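Local coordinates for phosphatidylglycerophosphatase and protein-tyrosine phosphatase 1 (Mus musculus, PDB 3RGO), which dephosphorylates phosphatidylglycerophosphate, an essential intermediate of cardiolipin synthesis in mitochondria, to phosphatidylglycerol, at residues N36-T41 with H95-R100; N46-W51 with V56-L61. One frame throughout, in Å; residues are numbered along the deposited sequence.

Contact 1: residues N36-T41 with H95-R100. With SO4 (sulfate ion), chain B.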
loop_
_atom_site.group_PDB
_atom_site.type_symbol
_atom_site.label_atom_id
_atom_site.label_comp_id
_atom_site.label_asym_id
_atom_site.label_seq_id
_atom_site.Cartn_x
_atom_site.Cartn_y
_atom_site.Cartn_z
ATOM N N ASN A 36 -10.327 -0.794 -1.430
ATOM C CA ASN A 36 -11.645 -1.408 -1.305
ATOM C C ASN A 36 -12.405 -1.006 -0.045
ATOM O O ASN A 36 -13.006 -1.849 0.614
ATOM C CB ASN A 36 -11.541 -2.933 -1.381
ATOM C CG ASN A 36 -11.245 -3.428 -2.787
ATOM O OD1 ASN A 36 -11.251 -4.634 -3.046
ATOM N ND2 ASN A 36 -11.000 -2.500 -3.704
ATOM N N GLU A 37 -12.373 0.282 0.285
ATOM C CA GLU A 37 -13.153 0.798 1.405
ATOM C C GLU A 37 -14.586 0.266 1.351
ATOM O O GLU A 37 -15.326 0.550 0.409
ATOM C CB GLU A 37 -13.156 2.328 1.390
ATOM C CG GLU A 37 -14.064 2.958 2.431
ATOM C CD GLU A 37 -14.117 4.469 2.317
ATOM O OE1 GLU A 37 -14.990 4.981 1.583
ATOM O OE2 GLU A 37 -13.287 5.145 2.962
ATOM N N GLU A 38 -14.966 -0.512 2.360
ATOM C CA GLU A 38 -16.284 -1.139 2.395
ATOM C C GLU A 38 -17.232 -0.411 3.341
ATOM O O GLU A 38 -16.845 -0.004 4.438
ATOM C CB GLU A 38 -16.165 -2.614 2.785
ATOM C CG GLU A 38 -15.388 -3.447 1.777
ATOM C CD GLU A 38 -14.479 -4.465 2.435
ATOM O OE1 GLU A 38 -14.918 -5.118 3.406
ATOM O OE2 GLU A 38 -13.322 -4.609 1.981
ATOM N N TYR A 39 -18.477 -0.255 2.903
ATOM C CA TYR A 39 -19.477 0.494 3.653
ATOM C C TYR A 39 -19.832 -0.189 4.969
ATOM O O TYR A 39 -20.326 0.449 5.899
ATOM C CB TYR A 39 -20.742 0.672 2.811
ATOM C CG TYR A 39 -20.476 1.147 1.400
ATOM C CD1 TYR A 39 -20.352 2.500 1.114
ATOM C CD2 TYR A 39 -20.351 0.243 0.353
ATOM C CE1 TYR A 39 -20.111 2.940 -0.173
ATOM C CE2 TYR A 39 -20.109 0.674 -0.938
ATOM C CZ TYR A 39 -19.990 2.023 -1.195
ATOM O OH TYR A 39 -19.750 2.457 -2.479
ATOM N N GLU A 40 -19.575 -1.489 5.043
ATOM C CA GLU A 40 -19.959 -2.276 6.206
ATOM C C GLU A 40 -18.976 -2.113 7.357
ATOM O O GLU A 40 -19.273 -2.480 8.494
ATOM C CB GLU A 40 -20.071 -3.749 5.822
ATOM C CG GLU A 40 -20.107 -3.976 4.322
ATOM C CD GLU A 40 -21.025 -5.112 3.934
ATOM O OE1 GLU A 40 -21.730 -5.633 4.824
ATOM O OE2 GLU A 40 -21.047 -5.480 2.740
ATOM N N THR A 41 -17.807 -1.551 7.065
ATOM C CA THR A 41 -16.746 -1.470 8.059
ATOM C C THR A 41 -16.224 -0.051 8.273
ATOM O O THR A 41 -15.339 0.170 9.099
ATOM C CB THR A 41 -15.568 -2.384 7.675
ATOM O OG1 THR A 41 -14.653 -2.474 8.772
ATOM C CG2 THR A 41 -14.846 -1.840 6.452
ATOM N N HIS A 95 -3.376 -0.183 3.511
ATOM C CA HIS A 95 -4.280 -1.195 4.038
ATOM C C HIS A 95 -5.438 -1.538 3.123
ATOM O O HIS A 95 -5.825 -0.771 2.245
ATOM C CB HIS A 95 -4.864 -0.742 5.385
ATOM C CG HIS A 95 -5.918 0.315 5.253
ATOM N ND1 HIS A 95 -7.259 0.020 5.140
ATOM C CD2 HIS A 95 -5.825 1.666 5.195
ATOM C CE1 HIS A 95 -7.949 1.142 5.026
ATOM N NE2 HIS A 95 -7.101 2.155 5.057
ATOM N N CYS A 96 -5.991 -2.718 3.360
ATOM C CA CYS A 96 -7.318 -3.052 2.902
ATOM C C CYS A 96 -8.061 -3.481 4.162
ATOM O O CYS A 96 -8.414 -2.639 4.995
ATOM C CB CYS A 96 -7.275 -4.166 1.855
ATOM S SG CYS A 96 -8.874 -4.505 1.087
ATOM N N LYS A 97 -8.247 -4.784 4.332
ATOM C CA LYS A 97 -8.898 -5.309 5.531
ATOM C C LYS A 97 -7.900 -5.922 6.506
ATOM O O LYS A 97 -7.669 -5.396 7.589
ATOM C CB LYS A 97 -9.951 -6.361 5.158
ATOM C CG LYS A 97 -11.184 -5.809 4.459
ATOM C CD LYS A 97 -12.232 -6.904 4.284
ATOM C CE LYS A 97 -12.597 -7.535 5.623
ATOM N NZ LYS A 97 -13.572 -8.660 5.481
ATOM N N ALA A 98 -7.307 -7.041 6.110
ATOM C CA ALA A 98 -6.461 -7.820 7.008
ATOM C C ALA A 98 -4.972 -7.502 6.868
ATOM O O ALA A 98 -4.163 -7.941 7.686
ATOM C CB ALA A 98 -6.712 -9.317 6.791
ATOM N N GLY A 99 -4.616 -6.747 5.832
ATOM C CA GLY A 99 -3.229 -6.400 5.571
ATOM C C GLY A 99 -2.388 -7.582 5.114
ATOM O O GLY A 99 -1.209 -7.674 5.446
ATOM N N ARG A 100 -2.988 -8.474 4.332
ATOM C CA ARG A 100 -2.331 -9.727 3.961
ATOM C C ARG A 100 -2.227 -9.991 2.458
ATOM O O ARG A 100 -1.370 -10.765 2.022
ATOM C CB ARG A 100 -3.044 -10.911 4.631
ATOM C CG ARG A 100 -2.479 -11.307 5.989
ATOM C CD ARG A 100 -2.463 -10.145 6.955
ATOM N NE ARG A 100 -1.413 -10.272 7.961
ATOM C CZ ARG A 100 -1.608 -10.707 9.201
ATOM N NH1 ARG A 100 -2.823 -11.061 9.602
ATOM N NH2 ARG A 100 -0.585 -10.784 10.041
HETATM S S SO4 B . -6.263 -7.660 2.393
HETATM O O1 SO4 B . -6.678 -8.339 1.170
HETATM O O2 SO4 B . -5.584 -8.598 3.283
HETATM O O3 SO4 B . -5.364 -6.564 2.053
HETATM O O4 SO4 B . -7.437 -7.132 3.085
#
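E38 and K97 meet at the surface, where their side chains cross at about a right angle. The E38 carboxylate touches the aliphatic part of K97: OE1 lies 3.3 Å from K97 CD. The charged ends stay further apart, with E38 OE1 4.3 Å from K97 NZ, too far for a salt bridge. The opposite charges probably still attract. Deeper in, N36 CB rests 4.0 Å from C96 SG. The C96 side chain swings opposite its backbone N (chi1 -173°), which carries SG out toward N36.

Residues 95-102 carry the HCX5R signature of protein-tyrosine phosphatases. This is the phosphate-binding P-loop between strand 91-95 and helix 102-115. C96 is predicted to be the cysteine that forms the phosphocysteine intermediate.

A sulfate, probably from the crystallisation liquor, sits in this loop. Its position is consistent with that of the substrate phosphate. Backbone amides grip it. K97 N donates to sulfate O4 at 2.8 Å. A98 N donates to the same sulfate O4 at 3.0 Å. R100 N donates to sulfate O2 at 2.8 Å. R102 NH1 and S103 OG are also hydrogen-bonded to the ion. C96 SG is 3.6 Å from sulfate O4.

The loop also has an internal polar bond. H95 ND1 donates to C96 O (2.9 Å, 175°), and the oxygen lies almost in the imidazole plane. H95 NE2 is hydrogen-bonded to T34 OG1, so both ring nitrogens have partners and the ring's rotation is fixed.

Contact 2: residues N46-W51 with V56-L61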
loop_
_atom_site.group_PDB
_atom_site.type_symbol
_atom_site.label_atom_id
_atom_site.label_comp_id
_atom_site.label_asym_id
_atom_site.label_seq_id
_atom_site.Cartn_x
_atom_site.Cartn_y
_atom_site.Cartn_z
ATOM N N ASN A 46 -11.451 6.141 10.115
ATOM C CA ASN A 46 -11.594 7.553 9.802
ATOM C C ASN A 46 -12.247 7.736 8.443
ATOM O O ASN A 46 -12.064 6.924 7.539
ATOM C CB ASN A 46 -10.232 8.247 9.784
ATOM C CG ASN A 46 -9.621 8.373 11.159
ATOM O OD1 ASN A 46 -10.300 8.219 12.171
ATOM N ND2 ASN A 46 -8.327 8.665 11.201
ATOM N N THR A 47 -13.012 8.809 8.308
ATOM C CA THR A 47 -13.432 9.270 7.001
ATOM C C THR A 47 -12.229 9.978 6.403
ATOM O O THR A 47 -11.190 10.098 7.056
ATOM C CB THR A 47 -14.575 10.270 7.117
ATOM O OG1 THR A 47 -14.170 11.336 7.984
ATOM C CG2 THR A 47 -15.809 9.596 7.699
ATOM N N SER A 48 -12.360 10.453 5.171
ATOM C CA SER A 48 -11.269 11.184 4.541
ATOM C C SER A 48 -11.008 12.495 5.275
ATOM O O SER A 48 -9.866 12.950 5.366
ATOM C CB SER A 48 -11.578 11.458 3.070
ATOM O OG SER A 48 -10.492 12.126 2.454
ATOM N N LYS A 49 -12.074 13.096 5.795
ATOM C CA LYS A 49 -11.966 14.353 6.524
ATOM C C LYS A 49 -11.316 14.167 7.893
ATOM O O LYS A 49 -10.527 15.002 8.325
ATOM C CB LYS A 49 -13.338 15.024 6.659
ATOM C CG LYS A 49 -14.507 14.054 6.655
ATOM C CD LYS A 49 -15.352 14.179 7.918
ATOM C CE LYS A 49 -16.500 13.179 7.912
ATOM N NZ LYS A 49 -17.274 13.199 9.185
ATOM N N GLU A 50 -11.643 13.071 8.571
ATOM C CA GLU A 50 -11.012 12.766 9.851
ATOM C C GLU A 50 -9.515 12.514 9.666
ATOM O O GLU A 50 -8.721 12.707 10.589
ATOM C CB GLU A 50 -11.696 11.577 10.530
ATOM C CG GLU A 50 -13.096 11.899 11.056
ATOM C CD GLU A 50 -13.798 10.692 11.644
ATOM O OE1 GLU A 50 -13.850 9.640 10.972
ATOM O OE2 GLU A 50 -14.309 10.799 12.779
ATOM N N TRP A 51 -9.128 12.095 8.467
ATOM C CA TRP A 51 -7.712 11.979 8.146
ATOM C C TRP A 51 -7.082 13.361 7.948
ATOM O O TRP A 51 -5.998 13.638 8.466
ATOM C CB TRP A 51 -7.499 11.114 6.900
ATOM C CG TRP A 51 -7.579 9.630 7.143
ATOM C CD1 TRP A 51 -8.458 8.752 6.576
ATOM C CD2 TRP A 51 -6.738 8.852 8.005
ATOM N NE1 TRP A 51 -8.216 7.477 7.029
ATOM C CE2 TRP A 51 -7.165 7.511 7.908
ATOM C CE3 TRP A 51 -5.663 9.158 8.845
ATOM C CZ2 TRP A 51 -6.558 6.480 8.621
ATOM C CZ3 TRP A 51 -5.063 8.133 9.555
ATOM C CH2 TRP A 51 -5.512 6.809 9.437
ATOM N N VAL A 56 -3.241 13.880 7.598
ATOM C CA VAL A 56 -2.877 12.841 6.637
ATOM C C VAL A 56 -3.797 12.803 5.417
ATOM O O VAL A 56 -5.018 12.878 5.534
ATOM C CB VAL A 56 -2.740 11.438 7.289
ATOM C CG1 VAL A 56 -3.158 11.468 8.735
ATOM C CG2 VAL A 56 -3.505 10.375 6.490
ATOM N N GLU A 57 -3.180 12.705 4.245
ATOM C CA GLU A 57 -3.902 12.619 2.987
ATOM C C GLU A 57 -4.267 11.167 2.687
ATOM O O GLU A 57 -3.417 10.275 2.776
ATOM C CB GLU A 57 -3.039 13.179 1.855
ATOM C CG GLU A 57 -3.721 13.219 0.498
ATOM C CD GLU A 57 -2.782 13.681 -0.605
ATOM O OE1 GLU A 57 -1.574 13.838 -0.327
ATOM O OE2 GLU A 57 -3.249 13.879 -1.748
ATOM N N GLN A 58 -5.525 10.936 2.328
ATOM C CA GLN A 58 -5.992 9.594 1.995
ATOM C C GLN A 58 -6.125 9.415 0.491
ATOM O O GLN A 58 -6.739 10.237 -0.191
ATOM C CB GLN A 58 -7.339 9.298 2.664
ATOM C CG GLN A 58 -7.884 7.896 2.365
ATOM C CD GLN A 58 -9.241 7.638 2.998
ATOM O OE1 GLN A 58 -10.190 8.395 2.788
ATOM N NE2 GLN A 58 -9.341 6.564 3.774
ATOM N N LEU A 59 -5.529 8.347 -0.025
ATOM C CA LEU A 59 -5.738 7.942 -1.408
ATOM C C LEU A 59 -6.576 6.664 -1.420
ATOM O O LEU A 59 -6.191 5.655 -0.832
ATOM C CB LEU A 59 -4.400 7.706 -2.113
ATOM C CG LEU A 59 -4.453 6.916 -3.428
ATOM C CD1 LEU A 59 -5.265 7.659 -4.482
ATOM C CD2 LEU A 59 -3.044 6.625 -3.933
ATOM N N ARG A 60 -7.732 6.714 -2.072
ATOM C CA ARG A 60 -8.601 5.552 -2.143
ATOM C C ARG A 60 -8.447 4.859 -3.480
ATOM O O ARG A 60 -8.565 5.489 -4.535
ATOM C CB ARG A 60 -10.066 5.941 -1.928
ATOM C CG ARG A 60 -10.468 6.066 -0.473
ATOM C CD ARG A 60 -11.976 6.218 -0.345
ATOM N NE ARG A 60 -12.473 7.312 -1.174
ATOM C CZ ARG A 60 -12.547 8.576 -0.774
ATOM N NH1 ARG A 60 -12.159 8.910 0.450
ATOM N NH2 ARG A 60 -13.011 9.507 -1.595
ATOM N N LEU A 61 -8.175 3.559 -3.431
ATOM C CA LEU A 61 -8.038 2.776 -4.648
ATOM C C LEU A 61 -8.968 1.571 -4.602
ATOM O O LEU A 61 -9.249 1.026 -3.535
ATOM C CB LEU A 61 -6.589 2.322 -4.847
ATOM C CG LEU A 61 -5.537 3.415 -5.026
ATOM C CD1 LEU A 61 -4.141 2.818 -4.985
ATOM C CD2 LEU A 61 -5.762 4.185 -6.329
HETATM O O HOH W 1 -7.443 12.886 3.769
#
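W51 O accepts a hydrogen bond from V56 N (2.9 Å, N-H...O angle 162°), linking the end of segment 46-51 to the start of 56-61. The contact belongs to a beta-alpha-beta unit, in which helix 48-53 leads into edge strand 57-61. T47 and E50 form a capping box at the helix start: E50 N donates to T47 OG1, and T47 N to E50 OE1.

The W51 indole packs against V56 and Q58. V56 CG1 meets it at the edge, 3.4 Å from W51 CE3. N46 ND2, hydrogen-bonded to T20 OG1, sits over the ring centre, 3.4 Å above one face. The Q58 side chain crosses W51 at about a right angle, its amide plane turned 59° from the ring, with NE2 3.6 Å from W51 NE1. Q58 is extended, with CG opposite its backbone N (chi1 -180°), which brings its amide to the indole and S48. Q58 NE2 is hydrogen-bonded to T34 OG1. With an alanine at W51 the indole goes, which would probably take away the packing of V56 and Q58 and uncover the N46 amide. Q58 OE1 lies 3.4 Å from S48 CB and accepts a weak bond from R60 NH1. One backbone link runs through a water: it donates to S48 O (2.9 Å) and V56 O (3.0 Å) and accepts from Q58 N (3.1 Å).

How the contacts relate
Both contacts are partly buried. Contact 2 is nested within the chain loop closed by contact 1, and strand 29-35 borders both. Contact 1 joins the loops following strands 29-35 and 91-95. Its C96 is buried and its K97 exposed. No hydrogen bond crosses it, and the anion is bound from the 95-100 side. Contact 2 joins the outermost strand 57-61 to a short helix through an aromatic ring, a backbone bond and a water. There W51 and V56 are buried and R60 is exposed. The two touch directly. N36 N probably bonds to L61 O (3.0 Å), and E37 OE2 packs on R60 CD. T34, on strand 29-35, serves both, binding H95 in one and Q58 in the other.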